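Local coordinates for protein transcriptional regulator (Bacillus halodurans, PDB 1Z4E) that is of uncertain biological role but has a GNAT fold and probably transfers acyl groups, at residues E16-M21 / L57-N62; T75-Y80 / R85-G90; V91-A96 / Q100-Q105; Q105-A110 / E138-K143. All coordinates share one frame; numbering follows the deposited sequence.

Contact 1. Residues E16-M21 / L57-N62; sequences EQMVHM and LIVACN
Met-18, on helix 15-24, reaches across to Val-59 and Leu-57 of strand 55-62, and it alone makes the contact from the helix side. Its first torsion (chi1 -72°) sets CG opposite the carbonyl carbon, and the nearly straight chi2 that follows carries SD out toward the strand. There SD lies 3.6 Å from Val-59 CG1, with Met-18 CG a little farther from the same methyl, at 4.0 Å. The two side chains cross at about a right angle, so the valine methyl meets the middle of the methionine chain and not its end. The end turns elsewhere: the bend at chi3 (-68°) brings CE to a looser approach of 4.3 Å to Leu-57 CD1. Leu-57 and Val-59, two apart on the strand, point to the same side of the sheet, while Ile-58 between them points away from the helix. The pairing is wholly apolar and buried, with backbones kept apart at 8.4 Å between Met-18 CA and Val-59 CA. Around it, Phe-46 of helix 40-51 packs on both Met-18 and Leu-57, Met-69 of strand 65-76 also touches Met-18, and Ala-10 lies against all three residues. Leu-78 of the second subunit packs on Met-18 and Leu-57, so this helix-on-sheet layer reaches the interface with the second subunit.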
loop_
_atom_site.group_PDB
_atom_site.type_symbol
_atom_site.label_atom_id
_atom_site.label_comp_id
_atom_site.label_asym_id
_atom_site.label_seq_id
_atom_site.Cartn_x
_atom_site.Cartn_y
_atom_site.Cartn_z
ATOM N N GLU A 16 -18.880 -1.652 15.261
ATOM C CA GLU A 16 -20.167 -2.086 14.725
ATOM C C GLU A 16 -20.608 -1.192 13.564
ATOM O O GLU A 16 -21.031 -1.687 12.506
ATOM C CB GLU A 16 -21.223 -2.092 15.842
ATOM C CG GLU A 16 -22.586 -2.654 15.449
ATOM C CD GLU A 16 -23.498 -1.611 14.833
ATOM O OE1 GLU A 16 -23.506 -0.469 15.333
ATOM O OE2 GLU A 16 -24.222 -1.932 13.867
ATOM N N GLN A 17 -20.503 0.122 13.745
ATOM C CA GLN A 17 -20.896 1.041 12.685
ATOM C C GLN A 17 -19.949 0.978 11.492
ATOM O O GLN A 17 -20.392 1.088 10.353
ATOM C CB GLN A 17 -20.974 2.482 13.205
ATOM C CG GLN A 17 -22.116 2.723 14.172
ATOM C CD GLN A 17 -22.184 4.165 14.629
ATOM O OE1 GLN A 17 -22.466 5.069 13.838
ATOM N NE2 GLN A 17 -21.919 4.390 15.911
ATOM N N MET A 18 -18.653 0.803 11.738
ATOM C CA MET A 18 -17.702 0.728 10.625
ATOM C C MET A 18 -17.984 -0.494 9.745
ATOM O O MET A 18 -18.004 -0.385 8.516
ATOM C CB MET A 18 -16.251 0.685 11.137
ATOM C CG MET A 18 -15.737 2.019 11.719
ATOM S SD MET A 18 -13.913 2.066 11.981
ATOM C CE MET A 18 -13.737 0.893 13.285
ATOM N N VAL A 19 -18.203 -1.653 10.369
ATOM C CA VAL A 19 -18.489 -2.877 9.615
ATOM C C VAL A 19 -19.774 -2.700 8.807
ATOM O O VAL A 19 -19.846 -3.112 7.651
ATOM C CB VAL A 19 -18.646 -4.107 10.547
ATOM C CG1 VAL A 19 -19.018 -5.350 9.726
ATOM C CG2 VAL A 19 -17.348 -4.353 11.300
ATOM N N HIS A 20 -20.781 -2.077 9.412
ATOM C CA HIS A 20 -22.039 -1.847 8.709
ATOM C C HIS A 20 -21.795 -0.982 7.456
ATOM O O HIS A 20 -22.330 -1.271 6.382
ATOM C CB HIS A 20 -23.050 -1.161 9.632
ATOM C CG HIS A 20 -24.433 -1.088 9.059
ATOM N ND1 HIS A 20 -25.187 -2.211 8.794
ATOM C CD2 HIS A 20 -25.186 -0.030 8.677
ATOM C CE1 HIS A 20 -26.347 -1.848 8.273
ATOM N NE2 HIS A 20 -26.372 -0.530 8.191
ATOM N N MET A 21 -20.976 0.062 7.595
ATOM C CA MET A 21 -20.665 0.955 6.476
ATOM C C MET A 21 -19.952 0.168 5.375
ATOM O O MET A 21 -20.254 0.323 4.188
ATOM C CB MET A 21 -19.793 2.131 6.957
ATOM C CG MET A 21 -19.662 3.302 5.953
ATOM S SD MET A 21 -18.880 4.817 6.634
ATOM C CE MET A 21 -20.062 5.291 7.864
ATOM N N LEU A 57 -7.126 3.401 11.922
ATOM C CA LEU A 57 -8.487 3.461 11.420
ATOM C C LEU A 57 -8.967 4.826 11.888
ATOM O O LEU A 57 -8.906 5.146 13.083
ATOM C CB LEU A 57 -9.340 2.340 12.018
ATOM C CG LEU A 57 -9.120 0.984 11.349
ATOM C CD1 LEU A 57 -9.712 -0.137 12.200
ATOM C CD2 LEU A 57 -9.751 1.015 9.955
ATOM N N ILE A 58 -9.418 5.632 10.938
ATOM C CA ILE A 58 -9.881 6.986 11.215
ATOM C C ILE A 58 -11.363 7.119 10.886
ATOM O O ILE A 58 -11.807 6.651 9.839
ATOM C CB ILE A 58 -9.117 8.001 10.339
ATOM C CG1 ILE A 58 -7.605 7.772 10.470
ATOM C CG2 ILE A 58 -9.519 9.413 10.703
ATOM C CD1 ILE A 58 -7.071 7.887 11.897
ATOM N N VAL A 59 -12.121 7.759 11.776
ATOM C CA VAL A 59 -13.548 7.959 11.539
ATOM C C VAL A 59 -13.953 9.430 11.621
ATOM O O VAL A 59 -13.342 10.221 12.358
ATOM C CB VAL A 59 -14.432 7.163 12.552
ATOM C CG1 VAL A 59 -14.288 5.656 12.316
ATOM C CG2 VAL A 59 -14.059 7.529 13.992
ATOM N N ALA A 60 -14.967 9.785 10.829
ATOM C CA ALA A 60 -15.547 11.124 10.807
ATOM C C ALA A 60 -16.833 10.924 11.603
ATOM O O ALA A 60 -17.607 10.003 11.319
ATOM C CB ALA A 60 -15.869 11.546 9.378
ATOM N N CYS A 61 -17.067 11.783 12.588
ATOM C CA CYS A 61 -18.225 11.632 13.453
ATOM C C CYS A 61 -19.177 12.818 13.528
ATOM O O CYS A 61 -18.760 13.974 13.454
ATOM C CB CYS A 61 -17.744 11.325 14.875
ATOM S SG CYS A 61 -16.418 10.105 14.968
ATOM N N ASN A 62 -20.459 12.500 13.679
ATOM C CA ASN A 62 -21.530 13.480 13.849
ATOM C C ASN A 62 -22.049 13.059 15.219
ATOM O O ASN A 62 -23.082 12.396 15.333
ATOM C CB ASN A 62 -22.616 13.290 12.782
ATOM C CG ASN A 62 -23.805 14.214 12.986
ATOM O OD1 ASN A 62 -23.641 15.417 13.154
ATOM N ND2 ASN A 62 -25.011 13.652 12.962
#

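Contact 2. Residues T75-Y80 / R85-G90; sequences TPYLTY and RATIEG
Arg-85 is extended from CG to NE (chi2 -173°), which draws its chain across the Tyr-77 ring and delivers the guanidinium to Thr-79, whose own first torsion places OG1 between backbone N and carbonyl carbon. The aliphatic part does the close packing: Arg-85 CB and CG lie against the CE2 and CD2 rim of Tyr-77, with CB 3.5 Å from CE2. Farther along, Arg-85 CZ stands 4.9 Å from the Tyr-77 ring centroid, only 13° off the ring normal, a cation-pi contact over the face in which the ring and guanidinium planes are inclined by 43° and do not stack in parallel. Past the ring, Arg-85 NH2 donates to Thr-79 OG1 at 2.7 Å, a bent bond, and also approaches the edge of the Tyr-80 ring, whose hydroxyl bonds to His-152 of the second subunit. At the base, Thr-75 and Arg-85 form an antiparallel hydrogen-bonded pair, with Thr-75 N to Arg-85 O at 2.9 Å and Arg-85 N to Thr-75 O at 2.8 Å. One water joins Tyr-77 OH, Arg-85 O and Thr-87 OG1, the last of which also bonds Gln-123. A second accepts from Arg-85 NE at 2.8 Å and from Thr-79 OG1, and donates to Thr-79 O. With an alanine here in place of Arg-85, Thr-79 OG1 is likely to lose its donor and the Tyr-77 face its cation. Gln-123 OE1 bonds NH1, so all three guanidinium nitrogens have partners and the one group links the turn after strand 65-76 to Gln-123 of strand 119-127.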
loop_
_atom_site.group_PDB
_atom_site.type_symbol
_atom_site.label_atom_id
_atom_site.label_comp_id
_atom_site.label_asym_id
_atom_site.label_seq_id
_atom_site.Cartn_x
_atom_site.Cartn_y
_atom_site.Cartn_z
ATOM N N THR A 75 4.415 3.805 6.060
ATOM C CA THR A 75 5.458 2.800 5.842
ATOM C C THR A 75 6.753 3.349 5.232
ATOM O O THR A 75 6.717 4.225 4.376
ATOM C CB THR A 75 4.912 1.708 4.878
ATOM O OG1 THR A 75 3.643 1.248 5.359
ATOM C CG2 THR A 75 5.876 0.521 4.767
ATOM N N PRO A 76 7.915 2.838 5.680
ATOM C CA PRO A 76 9.192 3.304 5.127
ATOM C C PRO A 76 9.530 2.494 3.875
ATOM O O PRO A 76 9.202 1.312 3.789
ATOM C CB PRO A 76 10.180 3.034 6.258
ATOM C CG PRO A 76 9.620 1.781 6.892
ATOM C CD PRO A 76 8.128 2.079 6.931
ATOM N N TYR A 77 10.177 3.141 2.911
ATOM C CA TYR A 77 10.597 2.508 1.667
ATOM C C TYR A 77 11.993 3.053 1.351
ATOM O O TYR A 77 12.396 4.078 1.899
ATOM C CB TYR A 77 9.649 2.887 0.522
ATOM C CG TYR A 77 8.216 2.450 0.716
ATOM C CD1 TYR A 77 7.764 1.214 0.249
ATOM C CD2 TYR A 77 7.310 3.276 1.371
ATOM C CE1 TYR A 77 6.424 0.818 0.432
ATOM C CE2 TYR A 77 5.995 2.899 1.560
ATOM C CZ TYR A 77 5.552 1.679 1.091
ATOM O OH TYR A 77 4.228 1.352 1.274
ATOM N N LEU A 78 12.723 2.369 0.473
ATOM C CA LEU A 78 14.051 2.829 0.069
ATOM C C LEU A 78 13.911 3.863 -1.046
ATOM O O LEU A 78 14.772 4.722 -1.224
ATOM C CB LEU A 78 14.900 1.668 -0.459
ATOM C CG LEU A 78 15.387 0.609 0.529
ATOM C CD1 LEU A 78 16.207 -0.431 -0.228
ATOM C CD2 LEU A 78 16.227 1.265 1.624
ATOM N N THR A 79 12.821 3.774 -1.799
ATOM C CA THR A 79 12.594 4.688 -2.912
ATOM C C THR A 79 12.387 6.128 -2.472
ATOM O O THR A 79 12.037 6.394 -1.315
ATOM C CB THR A 79 11.388 4.240 -3.756
ATOM O OG1 THR A 79 10.238 4.113 -2.913
ATOM C CG2 THR A 79 11.681 2.898 -4.418
ATOM N N TYR A 80 12.598 7.050 -3.412
ATOM C CA TYR A 80 12.481 8.478 -3.147
ATOM C C TYR A 80 13.424 8.822 -1.998
ATOM O O TYR A 80 13.061 9.537 -1.061
ATOM C CB TYR A 80 11.036 8.832 -2.792
ATOM C CG TYR A 80 10.128 8.860 -3.999
ATOM C CD1 TYR A 80 9.964 10.030 -4.743
ATOM C CD2 TYR A 80 9.464 7.711 -4.423
ATOM C CE1 TYR A 80 9.160 10.052 -5.878
ATOM C CE2 TYR A 80 8.659 7.722 -5.561
ATOM C CZ TYR A 80 8.512 8.895 -6.279
ATOM O OH TYR A 80 7.709 8.918 -7.393
ATOM N N ARG A 85 5.911 6.628 3.115
ATOM C CA ARG A 85 4.710 6.937 2.348
ATOM C C ARG A 85 3.507 6.598 3.205
ATOM O O ARG A 85 3.581 5.719 4.069
ATOM C CB ARG A 85 4.609 6.087 1.079
ATOM C CG ARG A 85 5.797 6.154 0.146
ATOM C CD ARG A 85 5.475 5.395 -1.130
ATOM N NE ARG A 85 6.650 5.200 -1.970
ATOM C CZ ARG A 85 6.611 4.710 -3.206
ATOM N NH1 ARG A 85 5.445 4.371 -3.746
ATOM N NH2 ARG A 85 7.736 4.543 -3.895
ATOM N N ALA A 86 2.406 7.301 2.973
ATOM C CA ALA A 86 1.165 7.023 3.674
ATOM C C ALA A 86 0.227 6.446 2.614
ATOM O O ALA A 86 0.049 7.048 1.552
ATOM C CB ALA A 86 0.567 8.306 4.251
ATOM N N THR A 87 -0.347 5.279 2.893
ATOM C CA THR A 87 -1.290 4.657 1.970
ATOM C C THR A 87 -2.671 4.676 2.617
ATOM O O THR A 87 -2.858 4.177 3.737
ATOM C CB THR A 87 -0.916 3.185 1.658
ATOM O OG1 THR A 87 0.391 3.136 1.082
ATOM C CG2 THR A 87 -1.911 2.571 0.683
ATOM N N ILE A 88 -3.626 5.276 1.915
ATOM C CA ILE A 88 -5.004 5.358 2.378
ATOM C C ILE A 88 -5.768 4.222 1.724
ATOM O O ILE A 88 -5.590 3.960 0.531
ATOM C CB ILE A 88 -5.648 6.690 1.971
ATOM C CG1 ILE A 88 -4.976 7.834 2.731
ATOM C CG2 ILE A 88 -7.148 6.655 2.249
ATOM C CD1 ILE A 88 -5.501 9.203 2.356
ATOM N N GLU A 89 -6.624 3.560 2.498
ATOM C CA GLU A 89 -7.395 2.431 1.986
ATOM C C GLU A 89 -8.844 2.441 2.460
ATOM O O GLU A 89 -9.127 2.745 3.617
ATOM C CB GLU A 89 -6.733 1.119 2.420
ATOM C CG GLU A 89 -7.497 -0.151 2.058
ATOM C CD GLU A 89 -7.668 -0.333 0.557
ATOM O OE1 GLU A 89 -6.698 -0.097 -0.187
ATOM O OE2 GLU A 89 -8.772 -0.729 0.126
ATOM N N GLY A 90 -9.753 2.117 1.543
ATOM C CA GLY A 90 -11.167 2.042 1.865
ATOM C C GLY A 90 -11.819 3.266 2.476
ATOM O O GLY A 90 -12.344 3.208 3.586
HETATM O O HOH W 1 2.468 3.232 2.810
HETATM O O HOH W 2 9.071 6.060 -0.769
#

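Contact 3. Residues V91-A96 / Q100-Q105; sequences VRTHSA and QGIGSQ
Thr-93, in the last part of strand 84-93, comes closest to Gly-103 in the first turn of helix 102-116, with their CA atoms 6.0 Å apart. Gly-101, at the N-cap position, has a positive phi (68°) that suits glycine, and its carbonyl O accepts the first-turn bond from Gln-105 N at 3.2 Å. At Gly-103 a beta carbon would come to about 3.4 Å from Thr-93 OG1, a close but tolerable approach. Thr-93 spreads its two branches over the helix start. CG2 extends opposite the backbone N and rests 4.1 Å from Ile-102 CB, while OG1 faces the backbone of Gly-103, still 3.8 Å from its N and too far to bond. The Ile-102 side chain points back toward the strand and is buried. On the strand side, Ala-96 N bonds to His-94 ND1 at 2.8 Å, in the imidazole plane. No hydrogen bond crosses between the segments; they meet through van der Waals contact. The sequence from Arg-98 to Gly-103 fits the glycine-rich motif of GNAT proteins; as in relatives, the backbone at this helix start would probably receive the pyrophosphate of acyl-CoA, and the contact places that helix end against the strand.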
loop_
_atom_site.group_PDB
_atom_site.type_symbol
_atom_site.label_atom_id
_atom_site.label_comp_id
_atom_site.label_asym_id
_atom_site.label_seq_id
_atom_site.Cartn_x
_atom_site.Cartn_y
_atom_site.Cartn_z
ATOM N N VAL A 91 -11.782 4.379 1.754
ATOM C CA VAL A 91 -12.410 5.597 2.229
ATOM C C VAL A 91 -13.899 5.411 1.960
ATOM O O VAL A 91 -14.308 5.219 0.815
ATOM C CB VAL A 91 -11.902 6.829 1.457
ATOM C CG1 VAL A 91 -12.638 8.080 1.930
ATOM C CG2 VAL A 91 -10.405 6.993 1.677
ATOM N N ARG A 92 -14.703 5.442 3.013
ATOM C CA ARG A 92 -16.144 5.274 2.863
ATOM C C ARG A 92 -16.889 6.422 3.537
ATOM O O ARG A 92 -16.473 6.911 4.588
ATOM C CB ARG A 92 -16.586 3.950 3.497
ATOM C CG ARG A 92 -15.895 2.699 2.944
ATOM C CD ARG A 92 -16.484 2.252 1.604
ATOM N NE ARG A 92 -15.880 1.001 1.144
ATOM C CZ ARG A 92 -14.836 0.920 0.320
ATOM N NH1 ARG A 92 -14.264 2.024 -0.153
ATOM N NH2 ARG A 92 -14.364 -0.271 -0.034
ATOM N N THR A 93 -17.983 6.856 2.920
ATOM C CA THR A 93 -18.820 7.911 3.478
ATOM C C THR A 93 -20.210 7.300 3.668
ATOM O O THR A 93 -20.634 6.461 2.870
ATOM C CB THR A 93 -18.920 9.129 2.530
ATOM O OG1 THR A 93 -17.630 9.738 2.394
ATOM C CG2 THR A 93 -19.889 10.163 3.090
ATOM N N HIS A 94 -20.897 7.701 4.735
ATOM C CA HIS A 94 -22.240 7.206 5.046
ATOM C C HIS A 94 -23.142 7.378 3.815
ATOM O O HIS A 94 -23.148 8.441 3.192
ATOM C CB HIS A 94 -22.803 8.001 6.230
ATOM C CG HIS A 94 -24.020 7.392 6.852
ATOM N ND1 HIS A 94 -25.199 7.203 6.162
ATOM C CD2 HIS A 94 -24.244 6.943 8.110
ATOM C CE1 HIS A 94 -26.096 6.665 6.969
ATOM N NE2 HIS A 94 -25.542 6.497 8.157
ATOM N N SER A 95 -23.906 6.343 3.473
ATOM C CA SER A 95 -24.783 6.396 2.302
ATOM C C SER A 95 -25.873 7.470 2.385
ATOM O O SER A 95 -26.433 7.868 1.365
ATOM C CB SER A 95 -25.427 5.027 2.054
ATOM O OG SER A 95 -26.300 4.665 3.109
ATOM N N ALA A 96 -26.164 7.943 3.594
ATOM C CA ALA A 96 -27.176 8.979 3.775
ATOM C C ALA A 96 -26.535 10.349 3.954
ATOM O O ALA A 96 -27.205 11.318 4.322
ATOM C CB ALA A 96 -28.053 8.650 4.988
ATOM N N GLN A 100 -21.820 15.956 1.097
ATOM C CA GLN A 100 -21.680 16.900 2.200
ATOM C C GLN A 100 -20.221 17.211 2.575
ATOM O O GLN A 100 -19.949 17.737 3.656
ATOM C CB GLN A 100 -22.431 16.375 3.426
ATOM C CG GLN A 100 -23.914 16.112 3.174
ATOM C CD GLN A 100 -24.631 17.307 2.561
ATOM O OE1 GLN A 100 -24.904 17.346 1.352
ATOM N NE2 GLN A 100 -24.928 18.298 3.393
ATOM N N GLY A 101 -19.290 16.875 1.686
ATOM C CA GLY A 101 -17.883 17.150 1.942
ATOM C C GLY A 101 -17.219 16.370 3.064
ATOM O O GLY A 101 -16.146 16.753 3.543
ATOM N N ILE A 102 -17.836 15.271 3.488
ATOM C CA ILE A 102 -17.263 14.459 4.557
ATOM C C ILE A 102 -16.017 13.723 4.065
ATOM O O ILE A 102 -14.995 13.687 4.752
ATOM C CB ILE A 102 -18.287 13.433 5.079
ATOM C CG1 ILE A 102 -19.473 14.166 5.711
ATOM C CG2 ILE A 102 -17.629 12.500 6.088
ATOM C CD1 ILE A 102 -20.601 13.249 6.122
ATOM N N GLY A 103 -16.112 13.138 2.877
ATOM C CA GLY A 103 -14.982 12.418 2.305
ATOM C C GLY A 103 -13.761 13.315 2.179
ATOM O O GLY A 103 -12.651 12.932 2.554
ATOM N N SER A 104 -13.968 14.522 1.659
ATOM C CA SER A 104 -12.872 15.472 1.497
ATOM C C SER A 104 -12.224 15.831 2.837
ATOM O O SER A 104 -11.002 15.855 2.953
ATOM C CB SER A 104 -13.371 16.744 0.805
ATOM O OG SER A 104 -12.307 17.671 0.657
ATOM N N GLN A 105 -13.032 16.119 3.852
ATOM C CA GLN A 105 -12.486 16.450 5.165
ATOM C C GLN A 105 -11.683 15.286 5.740
ATOM O O GLN A 105 -10.602 15.477 6.286
ATOM C CB GLN A 105 -13.604 16.796 6.152
ATOM C CG GLN A 105 -14.257 18.134 5.912
ATOM C CD GLN A 105 -15.379 18.400 6.892
ATOM O OE1 GLN A 105 -15.152 18.523 8.094
ATOM N NE2 GLN A 105 -16.603 18.478 6.382
#

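Contact 4. Residues Q105-A110 / E138-K143; sequences QLVCWA and EQLGFK
Val-107 and Cys-108 of helix 102-116 meet Leu-140 where helix 133-140 ends, a packing of two helices on one side of the GNAT sheet. The projecting piece is Leu-140. Its CG lies opposite the carbonyl carbon (chi1 -77°), and from there its fork is divided between two neighbours on the facing helix: CD1 meets Val-107, 3.7 Å from CG1 and 4.0 Å from CB, while CD2 rests 3.8 Å from Cys-108 SG. The leucine thus straddles two consecutive residues, and the Val-107 and Leu-140 side chains meet obliquely. In return, Val-107 CG1, set opposite its backbone N, is received in the notch between Leu-140 CD1 and the rim of the Phe-142 ring, which it approaches near the ring plane, 4.2 Å from CE2. Val-107 also packs on Ile-88 and Val-91 of strand 84-93, between its helix and the sheet. Cys-108 sits more at the margin. The backbones stay 8.2 Å apart, measured from Cys-108 CA to Leu-140 CA, and no hydrogen bond spans the gap. The chain turns at Gly-141, which ends the helix in a Schellman motif, and Phe-142 follows with its side chain toward helix 102-116. Beyond it Phe-142 packs on Ile-122 and Leu-124 of strand 119-127 and on Met-151 of the second subunit, while Lys-143 enters an antiparallel ladder with that subunit. At the turn itself, Gly-141 has phi 116° and its N bonds to Glu-138 O at 3.0 Å.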
loop_
_atom_site.group_PDB
_atom_site.type_symbol
_atom_site.label_atom_id
_atom_site.label_comp_id
_atom_site.label_asym_id
_atom_site.label_seq_id
_atom_site.Cartn_x
_atom_site.Cartn_y
_atom_site.Cartn_z
ATOM N N GLN A 105 -13.032 16.119 3.852
ATOM C CA GLN A 105 -12.486 16.450 5.165
ATOM C C GLN A 105 -11.683 15.286 5.740
ATOM O O GLN A 105 -10.602 15.477 6.286
ATOM C CB GLN A 105 -13.604 16.796 6.152
ATOM C CG GLN A 105 -14.257 18.134 5.912
ATOM C CD GLN A 105 -15.379 18.400 6.892
ATOM O OE1 GLN A 105 -15.152 18.523 8.094
ATOM N NE2 GLN A 105 -16.603 18.478 6.382
ATOM N N LEU A 106 -12.220 14.080 5.617
ATOM C CA LEU A 106 -11.549 12.899 6.143
ATOM C C LEU A 106 -10.192 12.665 5.470
ATOM O O LEU A 106 -9.192 12.405 6.143
ATOM C CB LEU A 106 -12.463 11.677 5.971
ATOM C CG LEU A 106 -12.125 10.382 6.703
ATOM C CD1 LEU A 106 -11.996 10.635 8.209
ATOM C CD2 LEU A 106 -13.230 9.363 6.419
ATOM N N VAL A 107 -10.149 12.764 4.146
ATOM C CA VAL A 107 -8.898 12.557 3.425
ATOM C C VAL A 107 -7.903 13.692 3.701
ATOM O O VAL A 107 -6.709 13.451 3.867
ATOM C CB VAL A 107 -9.145 12.441 1.905
ATOM C CG1 VAL A 107 -7.822 12.353 1.157
ATOM C CG2 VAL A 107 -9.996 11.222 1.624
ATOM N N CYS A 108 -8.389 14.929 3.750
ATOM C CA CYS A 108 -7.501 16.054 4.034
ATOM C C CYS A 108 -6.883 15.890 5.424
ATOM O O CYS A 108 -5.709 16.191 5.634
ATOM C CB CYS A 108 -8.273 17.374 3.946
ATOM S SG CYS A 108 -8.656 17.864 2.238
ATOM N N TRP A 109 -7.677 15.396 6.369
ATOM C CA TRP A 109 -7.206 15.174 7.735
ATOM C C TRP A 109 -6.097 14.121 7.711
ATOM O O TRP A 109 -5.042 14.282 8.340
ATOM C CB TRP A 109 -8.362 14.677 8.605
ATOM C CG TRP A 109 -8.075 14.672 10.075
ATOM C CD1 TRP A 109 -8.330 15.677 10.965
ATOM C CD2 TRP A 109 -7.511 13.598 10.834
ATOM N NE1 TRP A 109 -7.966 15.289 12.234
ATOM C CE2 TRP A 109 -7.462 14.018 12.180
ATOM C CE3 TRP A 109 -7.045 12.318 10.507
ATOM C CZ2 TRP A 109 -6.964 13.201 13.203
ATOM C CZ3 TRP A 109 -6.551 11.507 11.523
ATOM C CH2 TRP A 109 -6.516 11.953 12.855
ATOM N N ALA A 110 -6.340 13.042 6.975
ATOM C CA ALA A 110 -5.372 11.956 6.852
ATOM C C ALA A 110 -4.083 12.444 6.197
ATOM O O ALA A 110 -2.990 12.026 6.580
ATOM C CB ALA A 110 -5.972 10.809 6.040
ATOM N N GLU A 138 -8.752 13.470 -7.921
ATOM C CA GLU A 138 -8.047 14.400 -8.785
ATOM C C GLU A 138 -8.332 15.814 -8.290
ATOM O O GLU A 138 -7.461 16.683 -8.333
ATOM C CB GLU A 138 -8.494 14.228 -10.242
ATOM C CG GLU A 138 -7.965 12.952 -10.869
ATOM C CD GLU A 138 -8.420 12.769 -12.308
ATOM O OE1 GLU A 138 -9.577 13.115 -12.608
ATOM O OE2 GLU A 138 -7.625 12.264 -13.128
ATOM N N GLN A 139 -9.548 16.028 -7.791
ATOM C CA GLN A 139 -9.933 17.332 -7.264
ATOM C C GLN A 139 -9.095 17.693 -6.036
ATOM O O GLN A 139 -8.878 18.872 -5.755
ATOM C CB GLN A 139 -11.421 17.334 -6.899
ATOM C CG GLN A 139 -12.348 17.234 -8.103
ATOM C CD GLN A 139 -13.788 16.999 -7.701
ATOM O OE1 GLN A 139 -14.084 16.688 -6.542
ATOM N NE2 GLN A 139 -14.693 17.138 -8.652
ATOM N N LEU A 140 -8.631 16.680 -5.307
ATOM C CA LEU A 140 -7.805 16.902 -4.116
ATOM C C LEU A 140 -6.349 17.178 -4.507
ATOM O O LEU A 140 -5.575 17.732 -3.728
ATOM C CB LEU A 140 -7.870 15.685 -3.190
ATOM C CG LEU A 140 -9.148 15.574 -2.355
ATOM C CD1 LEU A 140 -9.219 14.219 -1.676
ATOM C CD2 LEU A 140 -9.170 16.709 -1.328
ATOM N N GLY A 141 -5.979 16.793 -5.720
ATOM C CA GLY A 141 -4.615 17.028 -6.154
ATOM C C GLY A 141 -3.859 15.744 -6.414
ATOM O O GLY A 141 -2.659 15.775 -6.695
ATOM N N PHE A 142 -4.547 14.612 -6.311
ATOM C CA PHE A 142 -3.917 13.324 -6.582
ATOM C C PHE A 142 -3.826 13.147 -8.093
ATOM O O PHE A 142 -4.652 13.682 -8.845
ATOM C CB PHE A 142 -4.755 12.168 -6.025
ATOM C CG PHE A 142 -4.611 11.953 -4.544
ATOM C CD1 PHE A 142 -3.624 11.103 -4.044
ATOM C CD2 PHE A 142 -5.485 12.566 -3.651
ATOM C CE1 PHE A 142 -3.512 10.865 -2.670
ATOM C CE2 PHE A 142 -5.381 12.332 -2.269
ATOM C CZ PHE A 142 -4.390 11.479 -1.784
ATOM N N LYS A 143 -2.832 12.386 -8.530
ATOM C CA LYS A 143 -2.646 12.097 -9.947
ATOM C C LYS A 143 -2.782 10.586 -10.161
ATOM O O LYS A 143 -2.185 9.800 -9.425
ATOM C CB LYS A 143 -1.254 12.552 -10.411
ATOM C CG LYS A 143 -0.931 12.157 -11.851
ATOM C CD LYS A 143 0.459 12.620 -12.281
ATOM C CE LYS A 143 0.535 14.138 -12.435
ATOM N NZ LYS A 143 -0.351 14.656 -13.528
#

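In the fold
Contacts 1 and 2 sit on opposite sides of the chain's centre, their own centres about 23 Å apart, yet both reach the same sheet and both touch the second subunit. Contacts 2 and 3 follow one another along strand 84-93, also with centres about 23 Å apart. Contacts 3 and 4 share Gln-105 and helix 102-116, about 12 Å between centres, and Ser-104 OG lies 3.8 Å from Leu-140 CD2. Contact 1 meets contact 4 through Ile-58 CD1 and Trp-109 CZ3, 3.7 Å apart. Contact 3 lies nearest the probable acyl-CoA site, inferred from the glycine-rich motif; contact 1, about 11 Å from it between centres, touches contact 3 through Met-21 SD, 3.8 Å from Arg-92 O.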